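Local coordinates for protein-glutaminase (Chryseobacterium proteolyticum, PDB 2ZK9) that hydrolyses the side-chain amide of glutamine residues within proteins, turning them into glutamate and releasing ammonia, at residues F35-D40 with C172-A177; Y43-K48 with C161-F166; H83-V88 with I101-L106; K70-T75 with T124-A129; Q63-N68 with T115-A120. All coordinates share one frame; numbering follows the deposited sequence. Where two conformers were deposited one is given.

Contact 1 (F35-D40 with C172-A177)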
# COMPACT_ATOMS: atom_id res chain seq x y z
N PHE A 35 -1.77 -8.18 2.82
CA PHE A 35 -1.34 -8.06 1.42
C PHE A 35 -1.96 -9.16 0.54
O PHE A 35 -2.25 -8.92 -0.63
CB PHE A 35 0.16 -8.14 1.30
CG PHE A 35 0.91 -7.01 1.95
CD1 PHE A 35 0.70 -5.68 1.58
CD2 PHE A 35 1.87 -7.27 2.90
CE1 PHE A 35 1.44 -4.66 2.14
CE2 PHE A 35 2.62 -6.24 3.45
CZ PHE A 35 2.39 -4.95 3.09
N ARG A 36 -2.16 -10.35 1.11
CA ARG A 36 -2.73 -11.47 0.36
C ARG A 36 -4.20 -11.31 0.05
O ARG A 36 -4.73 -12.18 -0.66
CB ARG A 36 -2.52 -12.75 1.17
CG ARG A 36 -3.23 -12.80 2.51
CD ARG A 36 -2.93 -14.04 3.28
NE ARG A 36 -3.67 -14.07 4.53
CZ ARG A 36 -3.66 -15.04 5.40
NH1 ARG A 36 -2.90 -16.10 5.17
NH2 ARG A 36 -4.36 -14.94 6.51
N TYR A 37 -4.86 -10.28 0.56
CA TYR A 37 -6.26 -10.01 0.32
C TYR A 37 -6.40 -8.67 -0.38
O TYR A 37 -6.62 -7.65 0.24
CB TYR A 37 -7.04 -9.99 1.64
CG TYR A 37 -8.53 -9.82 1.46
CD1 TYR A 37 -9.27 -10.70 0.72
CD2 TYR A 37 -9.19 -8.76 2.08
CE1 TYR A 37 -10.65 -10.53 0.58
CE2 TYR A 37 -10.54 -8.61 1.92
CZ TYR A 37 -11.29 -9.46 1.19
OH TYR A 37 -12.66 -9.27 1.10
N PRO A 38 -6.27 -8.67 -1.71
CA PRO A 38 -6.28 -7.40 -2.44
C PRO A 38 -7.64 -6.83 -2.73
O PRO A 38 -7.71 -5.76 -3.35
CB PRO A 38 -5.52 -7.72 -3.74
CG PRO A 38 -5.90 -9.15 -3.95
CD PRO A 38 -5.82 -9.78 -2.56
N VAL A 39 -8.72 -7.46 -2.32
CA VAL A 39 -10.05 -6.97 -2.63
C VAL A 39 -10.26 -5.55 -2.11
O VAL A 39 -10.86 -4.74 -2.82
CB VAL A 39 -11.11 -7.92 -2.04
CG1 VAL A 39 -12.53 -7.38 -2.19
CG2 VAL A 39 -11.04 -9.31 -2.68
N ASP A 40 -9.81 -5.26 -0.89
CA ASP A 40 -10.04 -3.96 -0.33
C ASP A 40 -9.04 -3.78 0.81
O ASP A 40 -8.24 -4.66 1.07
CB ASP A 40 -11.49 -3.81 0.11
CG ASP A 40 -12.10 -2.43 0.04
OD1 ASP A 40 -13.31 -2.34 -0.22
OD2 ASP A 40 -11.39 -1.42 0.28
N CYS A 172 -9.28 -13.29 -3.86
CA CYS A 172 -10.17 -12.33 -4.48
C CYS A 172 -11.62 -12.51 -4.05
O CYS A 172 -12.49 -11.91 -4.66
CB CYS A 172 -10.04 -12.36 -6.00
SG CYS A 172 -8.30 -12.16 -6.55
N SER A 173 -11.84 -13.29 -3.03
CA SER A 173 -13.12 -13.53 -2.39
C SER A 173 -12.91 -13.50 -0.89
O SER A 173 -11.87 -13.93 -0.42
CB SER A 173 -13.69 -14.87 -2.84
OG SER A 173 -13.93 -14.93 -4.25
N PRO A 174 -13.86 -13.03 -0.10
CA PRO A 174 -15.13 -12.46 -0.55
C PRO A 174 -14.97 -11.10 -1.22
O PRO A 174 -14.09 -10.33 -0.91
CB PRO A 174 -15.93 -12.34 0.75
CG PRO A 174 -14.89 -12.13 1.79
CD PRO A 174 -13.75 -13.02 1.35
N SER A 175 -15.89 -10.83 -2.17
CA SER A 175 -15.94 -9.56 -2.86
C SER A 175 -17.42 -9.22 -3.04
O SER A 175 -18.12 -10.03 -3.65
CB SER A 175 -15.19 -9.52 -4.18
OG SER A 175 -15.34 -8.25 -4.78
N PRO A 176 -17.92 -8.09 -2.52
CA PRO A 176 -17.26 -7.09 -1.72
C PRO A 176 -16.66 -7.63 -0.40
O PRO A 176 -17.08 -8.69 0.10
CB PRO A 176 -18.38 -6.10 -1.35
CG PRO A 176 -19.50 -6.31 -2.31
CD PRO A 176 -19.34 -7.71 -2.88
N ALA A 177 -15.69 -6.93 0.14
CA ALA A 177 -15.14 -7.30 1.43
C ALA A 177 -16.17 -7.14 2.50
O ALA A 177 -17.16 -6.38 2.34
CB ALA A 177 -13.96 -6.35 1.68
O HOH W 1 -14.96 -4.50 -1.19
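Val39 lies 5.7 Å from Cys172, CA to CA, and Asp40, the next residue, lies 6.3 Å from Ala177, five residues further along the tail; two irregular loops pack side by side here. Segment 35-40 leads into helix 42-55; segment 172-177 belongs to the C-terminal tail, whose peptide bonds before Pro174 and Pro176 are both cis and bend it around Tyr37 and Val39. Tyr37 presents the edge of its ring. With CG anti to the backbone N (chi1 -175°), the ring stretches across to the tail and OH donates to the carbonyl O of Pro174 at 2.7 Å, with a C=O...donor angle of 146° and a moderate tilt from the carbonyl plane. The same hydroxyl oxygen is 3.2 Å from CB of Ala177, while at the ring edge CE1 meets O of Ser173 and the CD end of the Pro174 ring. Val39 sets its two methyls against different residues of the tail: CG2 presses on the carbonyl carbon of Cys172 at 3.5 Å, and CG1 touches O of Pro174 and the side chain of Ser175. In one of the two conformers of Asp40, a water donates to its OD1 and accepts from N of Ala177, 2.9 Å from OD1 and 2.9 Å from that N. This aspartate also lies near the bound sodium ion, and Cys172 is tied by a disulfide to Cys76. Two of residues 172-177 are prolines without an N-H; between these two segments the polar links are one carbonyl held directly by a phenol and one amide held through water.

Contact 2 (Y43-K48 with C161-F166); sequences YARAHK and CVLTKF
Ala44 faces Val162 where helix 42-55 crosses helix 157-165, a helix-helix packing in a fold related to the papain-like peptidases by clan. The short helical axes approach to 9.5 Å and cross steeply, at 119° between their N-to-C directions. Along the second helix, Cys161 precedes the contact and is linked by a disulfide to Cys183. Val162 follows and spreads its two methyls: CG1 lies against CB of Ala44 at 3.9 Å and equally near OH of Tyr43, while CG2 comes to the edge of the Tyr43 ring, 4.2 Å from CE2. Tyr43 holds CG between its backbone N and carbonyl carbon (chi1 51°), which sends the ring outward from its helix, the hydroxyl end passing Val162 at about a right angle; Tyr142 meets the same ring almost perpendicularly. Leu163 has the most surface covered by the other helix. Its CD2 touches both CB of Ala44 and CG of Arg45, 4.2 Å from each of those two carbons. Its CD1 meets the aliphatic stem of Lys48, nearest to CG at 3.7 Å, with CB and CD close behind. That stem is bent at chi2 (70°), and its NZ is hydrogen-bonded to Gln51 and Asn160, so the lysine packs leucine along its length and keeps its charged end in polar company. The contacts are van der Waals ones, mostly carbon on carbon, with CB of Ala44 touching both Val162 and Leu163. One turn on, the backbone N of Phe166 donates to O of Val162 at 3.1 Å.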
# COMPACT_ATOMS: atom_id res chain seq x y z
N TYR A 43 -5.94 1.24 1.72
CA TYR A 43 -5.67 2.43 2.54
C TYR A 43 -5.06 2.03 3.85
O TYR A 43 -4.13 2.69 4.35
CB TYR A 43 -6.98 3.24 2.65
CG TYR A 43 -8.15 2.43 3.10
CD1 TYR A 43 -9.02 1.77 2.24
CD2 TYR A 43 -8.40 2.26 4.46
CE1 TYR A 43 -10.09 1.01 2.69
CE2 TYR A 43 -9.44 1.54 4.93
CZ TYR A 43 -10.30 0.91 4.04
OH TYR A 43 -11.35 0.17 4.55
N ALA A 44 -5.59 0.98 4.48
CA ALA A 44 -5.08 0.50 5.76
C ALA A 44 -3.72 -0.13 5.58
O ALA A 44 -2.80 0.08 6.39
CB ALA A 44 -6.09 -0.46 6.37
N ARG A 45 -3.54 -0.94 4.52
CA ARG A 45 -2.21 -1.53 4.30
C ARG A 45 -1.15 -0.45 4.15
O ARG A 45 -0.06 -0.55 4.68
CB ARG A 45 -2.22 -2.48 3.12
CG ARG A 45 -3.20 -3.64 3.20
CD ARG A 45 -2.91 -4.73 2.23
NE ARG A 45 -2.86 -4.34 0.81
CZ ARG A 45 -3.92 -4.20 0.04
NH1 ARG A 45 -5.15 -4.40 0.45
NH2 ARG A 45 -3.76 -3.81 -1.24
N ALA A 46 -1.48 0.61 3.39
CA ALA A 46 -0.51 1.68 3.14
C ALA A 46 -0.17 2.42 4.41
O ALA A 46 0.98 2.76 4.67
CB ALA A 46 -1.02 2.61 2.06
N HIS A 47 -1.19 2.70 5.25
CA HIS A 47 -0.92 3.45 6.46
C HIS A 47 -0.12 2.61 7.47
O HIS A 47 0.68 3.16 8.22
CB HIS A 47 -2.25 3.94 7.06
CG HIS A 47 -2.19 5.34 7.58
ND1 HIS A 47 -1.69 6.32 6.86
CD2 HIS A 47 -2.63 5.93 8.73
CE1 HIS A 47 -1.81 7.49 7.45
NE2 HIS A 47 -2.37 7.25 8.62
N LYS A 48 -0.33 1.31 7.46
CA LYS A 48 0.45 0.41 8.32
C LYS A 48 1.89 0.31 7.84
O LYS A 48 2.83 0.31 8.65
CB LYS A 48 -0.19 -0.95 8.40
CG LYS A 48 0.31 -1.84 9.52
CD LYS A 48 -0.08 -1.36 10.91
CE LYS A 48 0.29 -2.35 11.97
NZ LYS A 48 0.03 -1.85 13.33
N CYS A 161 -8.03 -1.59 12.94
CA CYS A 161 -9.35 -2.23 12.98
C CYS A 161 -9.65 -2.93 11.68
O CYS A 161 -10.12 -4.09 11.65
CB CYS A 161 -10.44 -1.17 13.24
SG CYS A 161 -12.02 -1.87 13.79
N VAL A 162 -9.35 -2.26 10.54
CA VAL A 162 -9.62 -2.85 9.22
C VAL A 162 -8.71 -4.04 9.01
O VAL A 162 -9.16 -5.09 8.54
CB VAL A 162 -9.49 -1.78 8.14
CG1 VAL A 162 -9.46 -2.40 6.77
CG2 VAL A 162 -10.60 -0.75 8.29
N LEU A 163 -7.43 -3.90 9.30
CA LEU A 163 -6.52 -5.04 9.14
C LEU A 163 -7.00 -6.25 9.96
O LEU A 163 -6.96 -7.38 9.47
CB LEU A 163 -5.10 -4.69 9.51
CG LEU A 163 -4.40 -3.65 8.61
CD1 LEU A 163 -3.04 -3.32 9.20
CD2 LEU A 163 -4.30 -4.16 7.18
N THR A 164 -7.46 -6.03 11.18
CA THR A 164 -7.96 -7.12 11.98
C THR A 164 -9.18 -7.75 11.36
O THR A 164 -9.29 -8.99 11.28
CB THR A 164 -8.21 -6.66 13.42
OG1 THR A 164 -6.94 -6.30 13.98
CG2 THR A 164 -8.82 -7.75 14.26
N LYS A 165 -10.10 -6.93 10.85
CA LYS A 165 -11.28 -7.49 10.19
C LYS A 165 -10.94 -8.35 9.00
O LYS A 165 -11.66 -9.34 8.71
CB LYS A 165 -12.21 -6.36 9.80
CG LYS A 165 -13.15 -6.03 10.95
CD LYS A 165 -14.15 -4.94 10.57
CE LYS A 165 -14.92 -4.53 11.83
NZ LYS A 165 -15.76 -5.67 12.30
N PHE A 166 -9.89 -8.05 8.28
CA PHE A 166 -9.50 -8.77 7.09
C PHE A 166 -8.44 -9.83 7.32
O PHE A 166 -7.98 -10.49 6.37
CB PHE A 166 -9.06 -7.83 5.97
CG PHE A 166 -10.10 -6.84 5.48
CD1 PHE A 166 -11.46 -6.96 5.72
CD2 PHE A 166 -9.70 -5.79 4.66
CE1 PHE A 166 -12.36 -6.04 5.21
CE2 PHE A 166 -10.59 -4.89 4.17
CZ PHE A 166 -11.92 -5.00 4.45

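Contact 3 (H83-V88 with I101-L106)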
# COMPACT_ATOMS: atom_id res chain seq x y z
N HIS A 83 -6.43 2.80 -6.01
CA HIS A 83 -5.49 2.05 -5.22
C HIS A 83 -4.49 3.04 -4.62
O HIS A 83 -4.33 4.17 -5.10
CB HIS A 83 -4.81 0.97 -6.08
CG HIS A 83 -3.93 0.02 -5.28
ND1 HIS A 83 -4.31 -0.46 -4.06
CD2 HIS A 83 -2.72 -0.47 -5.56
CE1 HIS A 83 -3.35 -1.24 -3.63
NE2 HIS A 83 -2.34 -1.29 -4.53
N VAL A 84 -3.80 2.64 -3.57
CA VAL A 84 -2.84 3.46 -2.88
C VAL A 84 -1.71 2.56 -2.38
O VAL A 84 -1.96 1.43 -1.97
CB VAL A 84 -3.50 4.28 -1.74
CG1 VAL A 84 -4.19 3.42 -0.71
CG2 VAL A 84 -2.49 5.20 -1.08
N ALA A 85 -0.51 3.11 -2.35
CA ALA A 85 0.63 2.51 -1.71
C ALA A 85 1.57 3.63 -1.26
O ALA A 85 1.33 4.80 -1.46
CB ALA A 85 1.31 1.50 -2.63
N ILE A 86 2.66 3.22 -0.57
CA ILE A 86 3.64 4.20 -0.11
C ILE A 86 4.68 4.43 -1.18
O ILE A 86 5.12 3.51 -1.87
CB ILE A 86 4.27 3.80 1.25
CG1 ILE A 86 5.05 2.49 1.22
CG2 ILE A 86 3.21 3.84 2.33
CD1 ILE A 86 5.95 2.32 2.42
N LEU A 87 5.07 5.70 -1.32
CA LEU A 87 6.03 6.19 -2.28
C LEU A 87 7.22 6.73 -1.48
O LEU A 87 7.10 7.78 -0.83
CB LEU A 87 5.41 7.26 -3.18
CG LEU A 87 6.32 7.82 -4.25
CD1 LEU A 87 6.64 6.79 -5.31
CD2 LEU A 87 5.73 9.07 -4.85
N VAL A 88 8.30 5.97 -1.44
CA VAL A 88 9.45 6.21 -0.59
C VAL A 88 10.56 6.89 -1.37
O VAL A 88 10.88 6.54 -2.48
CB VAL A 88 9.93 4.85 -0.03
CG1 VAL A 88 11.06 5.02 1.00
CG2 VAL A 88 8.77 4.11 0.59
N ILE A 101 7.77 2.86 -5.18
CA ILE A 101 6.64 2.33 -4.47
C ILE A 101 7.02 1.06 -3.74
O ILE A 101 7.76 0.22 -4.26
CB ILE A 101 5.49 1.99 -5.47
CG1 ILE A 101 4.94 3.24 -6.14
CG2 ILE A 101 4.41 1.16 -4.83
CD1 ILE A 101 4.00 4.10 -5.27
N ILE A 102 6.49 0.92 -2.50
CA ILE A 102 6.48 -0.37 -1.81
C ILE A 102 5.05 -0.81 -1.75
O ILE A 102 4.18 -0.12 -1.18
CB ILE A 102 7.16 -0.31 -0.44
CG1 ILE A 102 8.67 0.00 -0.62
CG2 ILE A 102 6.92 -1.59 0.29
CD1 ILE A 102 9.45 0.15 0.66
N ASP A 103 4.75 -1.96 -2.36
CA ASP A 103 3.41 -2.50 -2.33
C ASP A 103 3.47 -4.02 -2.52
O ASP A 103 3.29 -4.53 -3.62
CB ASP A 103 2.50 -1.92 -3.41
CG ASP A 103 1.10 -2.45 -3.34
OD1 ASP A 103 0.79 -3.27 -2.41
OD2 ASP A 103 0.29 -2.05 -4.19
N PRO A 104 3.68 -4.76 -1.44
CA PRO A 104 3.70 -6.23 -1.53
C PRO A 104 2.42 -6.88 -1.93
O PRO A 104 2.43 -8.09 -2.17
CB PRO A 104 4.13 -6.63 -0.10
CG PRO A 104 4.93 -5.49 0.40
CD PRO A 104 4.15 -4.30 -0.12
N SER A 105 1.30 -6.18 -2.00
CA SER A 105 0.09 -6.77 -2.57
C SER A 105 0.19 -7.00 -4.08
O SER A 105 -0.52 -7.82 -4.59
CB SER A 105 -1.19 -6.02 -2.20
OG SER A 105 -1.36 -4.77 -2.88
N LEU A 106 1.07 -6.26 -4.73
CA LEU A 106 1.30 -6.35 -6.17
C LEU A 106 2.72 -6.79 -6.52
O LEU A 106 2.91 -7.35 -7.60
CB LEU A 106 0.93 -5.06 -6.88
CG LEU A 106 -0.55 -4.68 -6.79
CD1 LEU A 106 -0.76 -3.31 -7.45
CD2 LEU A 106 -1.43 -5.73 -7.42
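His83 reaches Asp103 at the open end of the antiparallel hairpin formed by strands 82-91 and 97-102. From CB, the side chain leaves with CG anti to the backbone N (chi1 -173°), carrying the imidazole across to the other segment. Along the ring, CD2 meets CD1 of Leu106 at 3.9 Å, and CE1 passes OG of Ser105 at 4.1 Å. At the tip, NE2 donates to OD2 of Asp103 at 2.8 Å with an N-H...O angle of 155°. The oxygen lies in the ring plane and is met on its syn side, the ring and carboxylate being turned 41° apart. Trp80 stacks on the imidazole, and NE1 of Trp117 bonds the same OD2; such a histidine-carboxylate pair is consistent with the family's place in the papain-like clan. Further along the hairpin, N of Ile102 donates to O of Ile86, CG1 of Ile86 packs on CB of Ile102, and the side chains of Leu87 and Ile101 meet through their CD1 methyls at 3.8 Å. The other oxygen, OD1 of Asp103, is held by its own chain: N of Ser105 closes an Asx turn at 3.0 Å, and in one conformer OG of Ser105 donates to it at 2.7 Å.

Contact 4 (K70-T75 with T124-A129)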
# COMPACT_ATOMS: atom_id res chain seq x y z
N LYS A 70 -7.68 -2.75 -12.51
CA LYS A 70 -7.73 -4.19 -12.51
C LYS A 70 -6.35 -4.71 -12.09
O LYS A 70 -5.36 -4.25 -12.62
CB LYS A 70 -8.02 -4.72 -13.93
CG LYS A 70 -9.28 -4.29 -14.58
CD LYS A 70 -10.50 -4.81 -13.97
CE LYS A 70 -11.81 -4.46 -14.74
NZ LYS A 70 -11.76 -5.03 -16.15
N ALA A 71 -6.33 -5.71 -11.20
CA ALA A 71 -5.07 -6.28 -10.75
C ALA A 71 -5.23 -7.78 -10.58
O ALA A 71 -6.30 -8.28 -10.23
CB ALA A 71 -4.61 -5.64 -9.47
N SER A 72 -4.14 -8.49 -10.76
CA SER A 72 -4.11 -9.95 -10.58
C SER A 72 -3.11 -10.37 -9.49
O SER A 72 -2.07 -9.77 -9.38
CB SER A 72 -3.67 -10.56 -11.87
OG SER A 72 -3.65 -12.01 -11.71
N THR A 73 -3.49 -11.42 -8.77
CA THR A 73 -2.56 -12.00 -7.85
C THR A 73 -1.71 -13.09 -8.49
O THR A 73 -0.85 -13.67 -7.79
CB THR A 73 -3.34 -12.63 -6.70
OG1 THR A 73 -4.12 -13.73 -7.25
CG2 THR A 73 -4.28 -11.64 -6.00
N GLY A 74 -2.02 -13.50 -9.72
CA GLY A 74 -1.46 -14.71 -10.24
C GLY A 74 -2.42 -15.89 -10.23
O GLY A 74 -2.27 -16.83 -10.97
N THR A 75 -3.50 -15.82 -9.47
CA THR A 75 -4.58 -16.82 -9.69
C THR A 75 -5.96 -16.18 -9.76
O THR A 75 -6.89 -16.82 -10.25
CB THR A 75 -4.54 -17.88 -8.58
OG1 THR A 75 -5.51 -18.85 -8.93
CG2 THR A 75 -4.92 -17.19 -7.28
N THR A 124 -4.45 -6.01 -17.92
CA THR A 124 -5.46 -6.48 -18.87
C THR A 124 -5.63 -7.97 -18.94
O THR A 124 -6.57 -8.44 -19.57
CB THR A 124 -5.14 -5.91 -20.25
OG1 THR A 124 -3.83 -6.31 -20.65
CG2 THR A 124 -5.26 -4.39 -20.27
N SER A 125 -4.85 -8.76 -18.18
CA SER A 125 -5.24 -10.15 -17.95
C SER A 125 -6.53 -10.24 -17.10
O SER A 125 -7.10 -11.32 -16.94
CB SER A 125 -4.11 -10.99 -17.37
OG SER A 125 -3.80 -10.63 -16.04
N CYS A 126 -6.99 -9.10 -16.59
CA CYS A 126 -8.23 -9.02 -15.83
C CYS A 126 -9.24 -8.19 -16.60
O CYS A 126 -10.16 -7.61 -15.95
CB CYS A 126 -7.96 -8.48 -14.41
SG CYS A 126 -6.95 -9.71 -13.51
N GLY A 127 -9.08 -8.00 -17.90
CA GLY A 127 -10.00 -7.26 -18.72
C GLY A 127 -9.63 -5.82 -18.92
O GLY A 127 -8.53 -5.38 -18.60
N SER A 128 -10.56 -5.06 -19.52
CA SER A 128 -10.25 -3.68 -19.85
C SER A 128 -9.89 -2.89 -18.60
O SER A 128 -10.45 -3.09 -17.54
CB SER A 128 -11.49 -3.03 -20.46
OG SER A 128 -11.89 -3.70 -21.66
N ALA A 129 -8.97 -1.95 -18.75
CA ALA A 129 -8.46 -1.23 -17.60
C ALA A 129 -7.83 0.07 -18.05
O ALA A 129 -7.23 0.12 -19.12
CB ALA A 129 -7.45 -2.09 -16.86
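Lys70 and Cys126 lie 5.9 Å apart, CA to CA, where a short strand packs against an irregular loop that follows a 3-10 turn at 124-125. The lysine does most of the work. Bent at chi2 (-67°) and chi4 (60°), its chain curls toward the loop so that NZ donates to two backbone carbonyls, O of Cys126 at 3.0 Å and O of Ser128 at 2.7 Å. Its stem is packed as well: CB meets CB of Cys126 at 3.8 Å, and CG rests on CB of Ala129 at 3.7 Å. A methionine in its place would probably leave both carbonyls without their charged donor and let the loop shift. Strand 69-72 forms a two-stranded antiparallel hairpin with 77-80, and a disulfide from Cys126 to Cys77 in the second strand fastens the loop to it. In the conformer described, SG of Cys126 also lies 3.6 Å from O of Ala71 and touches CB of Ser72. Gly127 lies between the two residues whose carbonyls are gripped, with backbone angles that suit glycine, and a side-chain carbon there would crowd NZ of Lys70. Where the strand ends, OG of Ser72 accepts from N of Gly74 at 3.0 Å, an ST turn.

Contact 5 (Q63-N68 with T115-A120)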
# COMPACT_ATOMS: atom_id res chain seq x y z
N GLN A 63 1.06 7.42 -2.97
CA GLN A 63 0.54 7.68 -4.31
C GLN A 63 -0.83 7.00 -4.41
O GLN A 63 -0.97 5.82 -4.09
CB GLN A 63 1.46 7.16 -5.42
CG GLN A 63 0.98 7.58 -6.81
CD GLN A 63 1.97 7.35 -7.91
OE1 GLN A 63 1.80 6.46 -8.76
NE2 GLN A 63 3.07 8.11 -7.91
N PHE A 64 -1.81 7.78 -4.85
CA PHE A 64 -3.14 7.33 -5.16
C PHE A 64 -3.30 7.25 -6.65
O PHE A 64 -2.94 8.20 -7.35
CB PHE A 64 -4.20 8.27 -4.59
CG PHE A 64 -4.25 8.30 -3.08
CD1 PHE A 64 -5.13 7.49 -2.38
CD2 PHE A 64 -3.43 9.13 -2.33
CE1 PHE A 64 -5.17 7.46 -1.01
CE2 PHE A 64 -3.44 9.11 -0.95
CZ PHE A 64 -4.33 8.27 -0.27
N VAL A 65 -3.87 6.16 -7.16
CA VAL A 65 -4.18 6.03 -8.57
C VAL A 65 -5.66 5.72 -8.69
O VAL A 65 -6.20 4.99 -7.85
CB VAL A 65 -3.26 4.95 -9.23
CG1 VAL A 65 -3.38 3.59 -8.62
CG2 VAL A 65 -3.55 4.88 -10.73
N TYR A 66 -6.31 6.27 -9.68
CA TYR A 66 -7.73 6.22 -9.86
C TYR A 66 -8.09 5.78 -11.28
O TYR A 66 -7.37 6.12 -12.19
CB TYR A 66 -8.37 7.60 -9.64
CG TYR A 66 -7.98 8.28 -8.35
CD1 TYR A 66 -8.72 8.14 -7.20
CD2 TYR A 66 -6.84 9.05 -8.30
CE1 TYR A 66 -8.34 8.77 -6.00
CE2 TYR A 66 -6.47 9.66 -7.13
CZ TYR A 66 -7.21 9.52 -5.98
OH TYR A 66 -6.80 10.21 -4.84
N GLY A 67 -9.19 5.03 -11.43
CA GLY A 67 -9.60 4.67 -12.76
C GLY A 67 -10.45 3.45 -12.79
O GLY A 67 -11.03 3.07 -11.79
N ASN A 68 -10.48 2.83 -13.96
CA ASN A 68 -11.06 1.51 -14.16
C ASN A 68 -9.92 0.53 -13.90
O ASN A 68 -9.25 0.08 -14.83
CB ASN A 68 -11.60 1.38 -15.57
CG ASN A 68 -12.16 0.01 -15.85
OD1 ASN A 68 -12.59 -0.69 -14.94
ND2 ASN A 68 -12.13 -0.40 -17.09
N THR A 115 5.76 4.02 -12.13
CA THR A 115 5.17 3.69 -13.43
C THR A 115 4.93 2.20 -13.52
O THR A 115 3.85 1.82 -14.02
CB THR A 115 6.07 4.17 -14.56
OG1 THR A 115 7.38 3.64 -14.27
CG2 THR A 115 6.16 5.68 -14.62
N ALA A 116 5.82 1.34 -13.02
CA ALA A 116 5.52 -0.09 -13.03
C ALA A 116 4.33 -0.42 -12.16
O ALA A 116 3.48 -1.26 -12.49
CB ALA A 116 6.75 -0.85 -12.56
N TRP A 117 4.25 0.25 -11.03
CA TRP A 117 3.15 0.04 -10.10
C TRP A 117 1.79 0.40 -10.71
O TRP A 117 0.84 -0.37 -10.63
CB TRP A 117 3.42 0.81 -8.82
CG TRP A 117 2.35 0.69 -7.78
CD1 TRP A 117 2.05 -0.39 -7.00
CD2 TRP A 117 1.46 1.73 -7.41
NE1 TRP A 117 1.02 -0.07 -6.15
CE2 TRP A 117 0.62 1.22 -6.38
CE3 TRP A 117 1.26 3.05 -7.81
CZ2 TRP A 117 -0.36 1.97 -5.78
CZ3 TRP A 117 0.28 3.80 -7.23
CH2 TRP A 117 -0.53 3.28 -6.22
N ARG A 118 1.72 1.60 -11.27
CA ARG A 118 0.43 1.99 -11.87
C ARG A 118 0.04 1.04 -12.98
O ARG A 118 -1.13 0.71 -13.17
CB ARG A 118 0.47 3.42 -12.37
CG ARG A 118 0.54 4.44 -11.21
CD ARG A 118 0.22 5.87 -11.68
NE ARG A 118 1.08 6.35 -12.75
CZ ARG A 118 2.26 6.89 -12.54
NH1 ARG A 118 2.78 7.04 -11.34
NH2 ARG A 118 2.98 7.29 -13.62
N ASN A 119 1.04 0.58 -13.76
CA ASN A 119 0.71 -0.38 -14.83
C ASN A 119 0.16 -1.69 -14.27
O ASN A 119 -0.73 -2.27 -14.92
CB ASN A 119 1.96 -0.57 -15.69
CG ASN A 119 1.67 -1.48 -16.87
OD1 ASN A 119 2.17 -2.61 -16.86
ND2 ASN A 119 0.88 -1.05 -17.82
N ALA A 120 0.61 -2.15 -13.10
CA ALA A 120 0.04 -3.33 -12.47
C ALA A 120 -1.36 -3.11 -11.98
O ALA A 120 -2.06 -4.10 -11.67
CB ALA A 120 0.93 -3.80 -11.34
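Gln63, Trp117 and Arg118 bury the most surface where helix 114-120 packs on strand 61-66 of the central mixed sheet, an alpha-on-beta layer. The short strand and helix axes lie 9.9 Å apart and run at 36° to each other. Gln63 extends from the strand with CG anti to its backbone N, running alongside the CZ3/CH2 end of the Trp117 indole in the opposite direction: OE1 is 3.4 Å from CZ3, and the backbone O of Gln63 is 3.3 Å from CH2. The amide and indole planes are steeply inclined. Trp117 also takes CG1 of Val65 at 3.7 Å from CH2, while its NE1 is turned to Asp103, which it bonds. Arg118, bent at chi3 (-58°), swings its guanidinium back over its own helix, one face turned to CA of Thr115 near the rim of the group, and crosses the glutamine at about a right angle. There NH1 donates to OE1 of Gln63 at 2.8 Å, with an N-H...O angle of 161°; the oxygen lies in the guanidinium plane, while NH1 is moderately tilted from the plane of the amide carbonyl. The same NH1 forms a salt bridge to Asp114, which also accepts from NE2 of Gln63, and Tyr134 makes a cation-pi contact with the arginine. A leucine here would probably leave OE1 of Gln63 without this donor and Asp114 without its cationic mate, the amide then held from its NE2 side by Asp114 and Asn136. The stem of Arg118 is used too: its CD lies 4.0 Å from CG2 of Val65.

Overall arrangement
From the N terminus, contact 1 starts at 35-40 and closes the widest loop, fastening the chain before helix 42-55 to the C-terminal tail. Nested inside it, contact 2 docks helix 42-55 on helix 157-165; the two touch through Arg45 and Phe166. Within that loop, contact 5 sets helix 114-120 on strand 61-66, while contact 4, from strand 69-72 to the loop after that helix, crosses it, their segments alternating. Contact 3 is innermost, a hairpin inside all the others. Contacts 3 and 5 share the central sheet, strands 61-66 and 82-91 being neighbours, whereas contacts 2 and 5 lie on opposite sides of the chain's centre.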